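Mannosylglycerate hydrolase MGH1-like glycoside hydrolase domain-containing protein (Thermus thermophilus HB8, PDB 4WVA) hydrolyses mannosylglycerate, a solute made under osmotic stress, to mannose and glycerate, and probably splits glucosylglycerate with similar efficiency. Local coordinates at residues A320-A323 with E324-G327; F343-P346 with G347-W350. One frame throughout, in Å; residues are numbered along the deposited sequence.

Contact 1: A320-A323 with E324-G327; sequences AQEA and ERWG
Glu322 reaches forward along its helix to grip Arg325 and Trp326 with the two oxygens of one carboxylate. From CB the chain leaves with CG anti to the backbone N (chi1 -171°), and the bend at the next torsion turns it toward the following turn. There Glu322 CG lies against the indole nitrogen, 3.5 Å from Trp326 NE1, and beyond CD the two oxygens part company. Glu322 OE1 takes the guanidinium: Arg325 NH1 approaches to 3.0 Å in a salt bridge with a bent hydrogen bond (134°), the oxygen tilted from the guanidinium plane and the nitrogen from the carboxylate plane; the two side chains cross at about a right angle. Glu322 OE2 accepts from Trp326 NE1 at 2.9 Å, at the edge of an indole turned almost perpendicular to the carboxylate, 83° between planes; both donors arrive on anti sides. Lys298 forms a second salt bridge with OE2, so this buried carboxylate faces two cationic groups and would probably stay ionised.

The spacing is that of i to i+3 and i to i+4 pairs on an alpha-helix, here helix 313-327 of the (alpha/alpha)6-barrel. Its backbone ladder includes Trp326 N to Glu322 O at 3.0 Å, placing the indole one turn beyond the acid. With an alanine here in place of the acid, the indole N-H would probably lose this acceptor, and Arg325 and Lys298 a shared counter-charge.

On the exposed side, Arg325 runs extended from CG to NE, and its NH2 donates to a water that in turn donates to Gln321 OE1 at 2.6 Å. A second water donates to Glu324 OE1 at 2.7 Å and, weakly, to Ala320 O. Ala320 and Ala323 pack against Leu374 of helix 372-389, while the Trp326 ring meets Phe303 edge-to-face.

Contact 2: F343-P346 with G347-W350; sequences FFEP and GRYW
Glu345 and Arg348 are the ends of a type I beta turn, with Pro346 and Gly347 at its two corners. Arg348 N closes the turn on Glu345 O at 3.2 Å; the donor sits well above the carbonyl plane, although its N-H points nearly straight at the oxygen. Gly347 takes part through its backbone, as the corner that follows Pro346.

From the two ends of the turn the charged side chains run side by side in the same direction, touching first through Glu345 CB and Arg348 CB, 4.0 Å apart. The arginine bends at chi3 (-67°), which brings NE to the acid: Arg348 NE donates to Glu345 OE1 at 2.8 Å in a nearly straight bond of 164°. The oxygen lies in the guanidinium plane, while the nitrogen approaches from above the carboxylate plane. Arg200 adds a second salt bridge to OE1 and Arg351 one to OE2, so the carboxylate probably tempers the charge of three arginines.

Arg348 NH1 donates to the backbone oxygen of Arg198, a probable substrate-binding residue. The chain then enters Tyr349 and Trp350, which hydrogen-bond a Tris molecule and probably bind the substrate. At the guanidinium's remaining nitrogen, a water accepts from Arg348 NH2 at 3.2 Å and donates to Glu345 OE1 at 2.8 Å.

In the fold
From the N terminus, the chain reaches contact 1 in the last turns of helix 313-327, then contact 2 in the loop leading to helix 356-368. The two lie in series and neither nest nor cross. Contact 1 closes no loop, being about two turns of one helix set against helix 372-389 and the loops holding Phe303 and Pro339. Contact 2 closes a tight turn, whose charged ends tie the loop to Arg198 and Arg200 before the chain passes into the Tris-occupied active site. The centres of contact 1 and contact 2 are 18 Å apart. The nearest atoms of contact 1 and contact 2 are about 8 Å apart, without touching; the side chain of Trp326 lies about 10 Å from that of Trp350.

Contact 1: A320-A323 with E324-G327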
loop_
_atom_site.group_PDB
_atom_site.type_symbol
_atom_site.label_atom_id
_atom_site.label_comp_id
_atom_site.label_asym_id
_atom_site.label_seq_id
_atom_site.Cartn_x
_atom_site.Cartn_y
_atom_site.Cartn_z
ATOM N N ALA A 320 -1.004 -5.938 17.677
ATOM C CA ALA A 320 -1.181 -5.271 18.976
ATOM C C ALA A 320 -1.875 -6.211 19.968
ATOM O O ALA A 320 -1.476 -6.309 21.124
ATOM C CB ALA A 320 -1.958 -3.984 18.829
ATOM N N GLN A 321 -2.882 -6.929 19.487
ATOM C CA GLN A 321 -3.575 -7.930 20.300
ATOM C C GLN A 321 -2.635 -9.040 20.735
ATOM O O GLN A 321 -2.651 -9.465 21.894
ATOM C CB GLN A 321 -4.778 -8.502 19.542
ATOM C CG GLN A 321 -5.858 -7.467 19.351
ATOM C CD GLN A 321 -7.118 -8.005 18.701
ATOM O OE1 GLN A 321 -7.069 -8.799 17.773
ATOM N NE2 GLN A 321 -8.257 -7.558 19.188
ATOM N N GLU A 322 -1.780 -9.488 19.820
ATOM C CA GLU A 322 -0.841 -10.538 20.148
ATOM C C GLU A 322 0.163 -10.069 21.205
ATOM O O GLU A 322 0.465 -10.821 22.124
ATOM C CB GLU A 322 -0.116 -11.052 18.905
ATOM C CG GLU A 322 0.715 -12.302 19.155
ATOM C CD GLU A 322 -0.109 -13.555 19.444
ATOM O OE1 GLU A 322 -1.342 -13.569 19.195
ATOM O OE2 GLU A 322 0.497 -14.546 19.887
ATOM N N ALA A 323 0.680 -8.844 21.077
ATOM C CA ALA A 323 1.601 -8.315 22.071
ATOM C C ALA A 323 0.931 -8.251 23.435
ATOM O O ALA A 323 1.530 -8.600 24.447
ATOM C CB ALA A 323 2.109 -6.943 21.693
ATOM N N GLU A 324 -0.308 -7.799 23.444
ATOM C CA GLU A 324 -1.100 -7.794 24.684
ATOM C C GLU A 324 -1.218 -9.217 25.253
ATOM O O GLU A 324 -1.034 -9.420 26.454
ATOM C CB GLU A 324 -2.474 -7.186 24.423
ATOM C CG GLU A 324 -3.376 -7.136 25.658
ATOM C CD GLU A 324 -4.721 -6.473 25.403
ATOM O OE1 GLU A 324 -4.783 -5.524 24.581
ATOM O OE2 GLU A 324 -5.726 -6.908 26.028
ATOM N N ARG A 325 -1.480 -10.205 24.400
ATOM C CA ARG A 325 -1.519 -11.617 24.847
ATOM C C ARG A 325 -0.226 -12.053 25.516
ATOM O O ARG A 325 -0.249 -12.667 26.581
ATOM C CB ARG A 325 -1.814 -12.585 23.702
ATOM C CG ARG A 325 -3.194 -12.458 23.123
ATOM C CD ARG A 325 -3.577 -13.666 22.287
ATOM N NE ARG A 325 -4.867 -13.403 21.673
ATOM C CZ ARG A 325 -5.045 -12.789 20.502
ATOM N NH1 ARG A 325 -4.007 -12.407 19.753
ATOM N NH2 ARG A 325 -6.280 -12.584 20.065
ATOM N N TRP A 326 0.914 -11.714 24.912
ATOM C CA TRP A 326 2.200 -12.093 25.496
ATOM C C TRP A 326 2.358 -11.447 26.860
ATOM O O TRP A 326 2.908 -12.060 27.778
ATOM C CB TRP A 326 3.371 -11.746 24.569
ATOM C CG TRP A 326 3.366 -12.518 23.307
ATOM C CD1 TRP A 326 2.324 -13.242 22.782
ATOM C CD2 TRP A 326 4.440 -12.623 22.356
ATOM N NE1 TRP A 326 2.697 -13.800 21.577
ATOM C CE2 TRP A 326 3.989 -13.435 21.299
ATOM C CE3 TRP A 326 5.750 -12.123 22.314
ATOM C CZ2 TRP A 326 4.800 -13.761 20.193
ATOM C CZ3 TRP A 326 6.559 -12.467 21.228
ATOM C CH2 TRP A 326 6.080 -13.275 20.188
ATOM N N GLY A 327 1.866 -10.217 26.987
ATOM C CA GLY A 327 1.850 -9.489 28.248
ATOM C C GLY A 327 0.931 -10.052 29.325
ATOM O O GLY A 327 1.069 -9.692 30.487
HETATM O O HOH W 1 -3.458 -4.500 22.501
HETATM O O HOH W 2 -6.661 -11.360 17.740
#

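Contact 2: F343-P346 with G347-W350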
loop_
_atom_site.group_PDB
_atom_site.type_symbol
_atom_site.label_atom_id
_atom_site.label_comp_id
_atom_site.label_asym_id
_atom_site.label_seq_id
_atom_site.Cartn_x
_atom_site.Cartn_y
_atom_site.Cartn_z
ATOM N N PHE A 343 8.622 -23.977 23.183
ATOM C CA PHE A 343 10.051 -23.689 23.055
ATOM C C PHE A 343 10.540 -22.547 23.939
ATOM O O PHE A 343 11.731 -22.252 23.951
ATOM C CB PHE A 343 10.400 -23.345 21.592
ATOM C CG PHE A 343 9.935 -24.371 20.612
ATOM C CD1 PHE A 343 10.452 -25.658 20.651
ATOM C CD2 PHE A 343 8.966 -24.064 19.658
ATOM C CE1 PHE A 343 10.012 -26.624 19.760
ATOM C CE2 PHE A 343 8.520 -25.025 18.770
ATOM C CZ PHE A 343 9.045 -26.309 18.823
ATOM N N PHE A 344 9.630 -21.912 24.660
ATOM C CA PHE A 344 9.953 -20.788 25.545
ATOM C C PHE A 344 10.917 -21.186 26.663
ATOM O O PHE A 344 10.671 -22.147 27.407
ATOM C CB PHE A 344 8.662 -20.216 26.118
ATOM C CG PHE A 344 8.856 -19.044 27.039
ATOM C CD1 PHE A 344 9.273 -17.816 26.547
ATOM C CD2 PHE A 344 8.558 -19.147 28.385
ATOM C CE1 PHE A 344 9.423 -16.730 27.390
ATOM C CE2 PHE A 344 8.713 -18.074 29.234
ATOM C CZ PHE A 344 9.142 -16.853 28.738
ATOM N N GLU A 345 12.037 -20.473 26.732
ATOM C CA GLU A 345 13.062 -20.660 27.751
ATOM C C GLU A 345 13.414 -19.255 28.217
ATOM O O GLU A 345 14.108 -18.541 27.494
ATOM C CB GLU A 345 14.310 -21.359 27.190
ATOM C CG GLU A 345 14.130 -22.798 26.717
ATOM C CD GLU A 345 15.428 -23.398 26.216
ATOM O OE1 GLU A 345 16.301 -23.745 27.048
ATOM O OE2 GLU A 345 15.599 -23.518 24.986
ATOM N N PRO A 346 12.950 -18.844 29.414
ATOM C CA PRO A 346 13.044 -17.425 29.764
ATOM C C PRO A 346 14.446 -16.859 29.973
ATOM O O PRO A 346 14.582 -15.637 30.040
ATOM C CB PRO A 346 12.236 -17.317 31.063
ATOM C CG PRO A 346 12.240 -18.696 31.624
ATOM C CD PRO A 346 12.238 -19.612 30.454
ATOM N N GLY A 347 15.463 -17.714 30.078
ATOM C CA GLY A 347 16.832 -17.256 30.204
ATOM C C GLY A 347 17.736 -17.466 29.000
ATOM O O GLY A 347 18.855 -16.927 28.987
ATOM N N ARG A 348 17.294 -18.225 27.992
ATOM C CA ARG A 348 18.226 -18.698 26.963
ATOM C C ARG A 348 18.188 -17.886 25.669
ATOM O O ARG A 348 17.606 -18.324 24.669
ATOM C CB ARG A 348 18.063 -20.195 26.657
ATOM C CG ARG A 348 19.293 -20.759 25.964
ATOM C CD ARG A 348 19.143 -22.194 25.519
ATOM N NE ARG A 348 19.045 -23.113 26.650
ATOM C CZ ARG A 348 20.085 -23.640 27.298
ATOM N NH1 ARG A 348 21.345 -23.355 26.974
ATOM N NH2 ARG A 348 19.854 -24.472 28.303
ATOM N N TYR A 349 18.801 -16.702 25.724
ATOM C CA TYR A 349 19.249 -15.969 24.542
ATOM C C TYR A 349 18.038 -15.495 23.725
ATOM O O TYR A 349 17.325 -14.610 24.185
ATOM C CB TYR A 349 20.253 -16.833 23.748
ATOM C CG TYR A 349 21.278 -16.124 22.886
ATOM C CD1 TYR A 349 21.789 -14.873 23.215
ATOM C CD2 TYR A 349 21.818 -16.757 21.778
ATOM C CE1 TYR A 349 22.768 -14.262 22.438
ATOM C CE2 TYR A 349 22.786 -16.157 21.007
ATOM C CZ TYR A 349 23.255 -14.903 21.325
ATOM O OH TYR A 349 24.236 -14.307 20.544
ATOM N N TRP A 350 17.811 -16.063 22.537
ATOM C CA TRP A 350 16.659 -15.665 21.697
ATOM C C TRP A 350 15.430 -16.563 21.793
ATOM O O TRP A 350 14.546 -16.500 20.946
ATOM C CB TRP A 350 17.139 -15.527 20.242
ATOM C CG TRP A 350 18.047 -14.373 20.037
ATOM C CD1 TRP A 350 19.390 -14.389 20.029
ATOM C CD2 TRP A 350 17.658 -13.015 19.811
ATOM N NE1 TRP A 350 19.890 -13.132 19.811
ATOM C CE2 TRP A 350 18.840 -12.265 19.670
ATOM C CE3 TRP A 350 16.427 -12.368 19.699
ATOM C CZ2 TRP A 350 18.831 -10.897 19.434
ATOM C CZ3 TRP A 350 16.418 -10.997 19.487
ATOM C CH2 TRP A 350 17.605 -10.283 19.341
HETATM O O HOH W 3 17.049 -24.193 29.717
#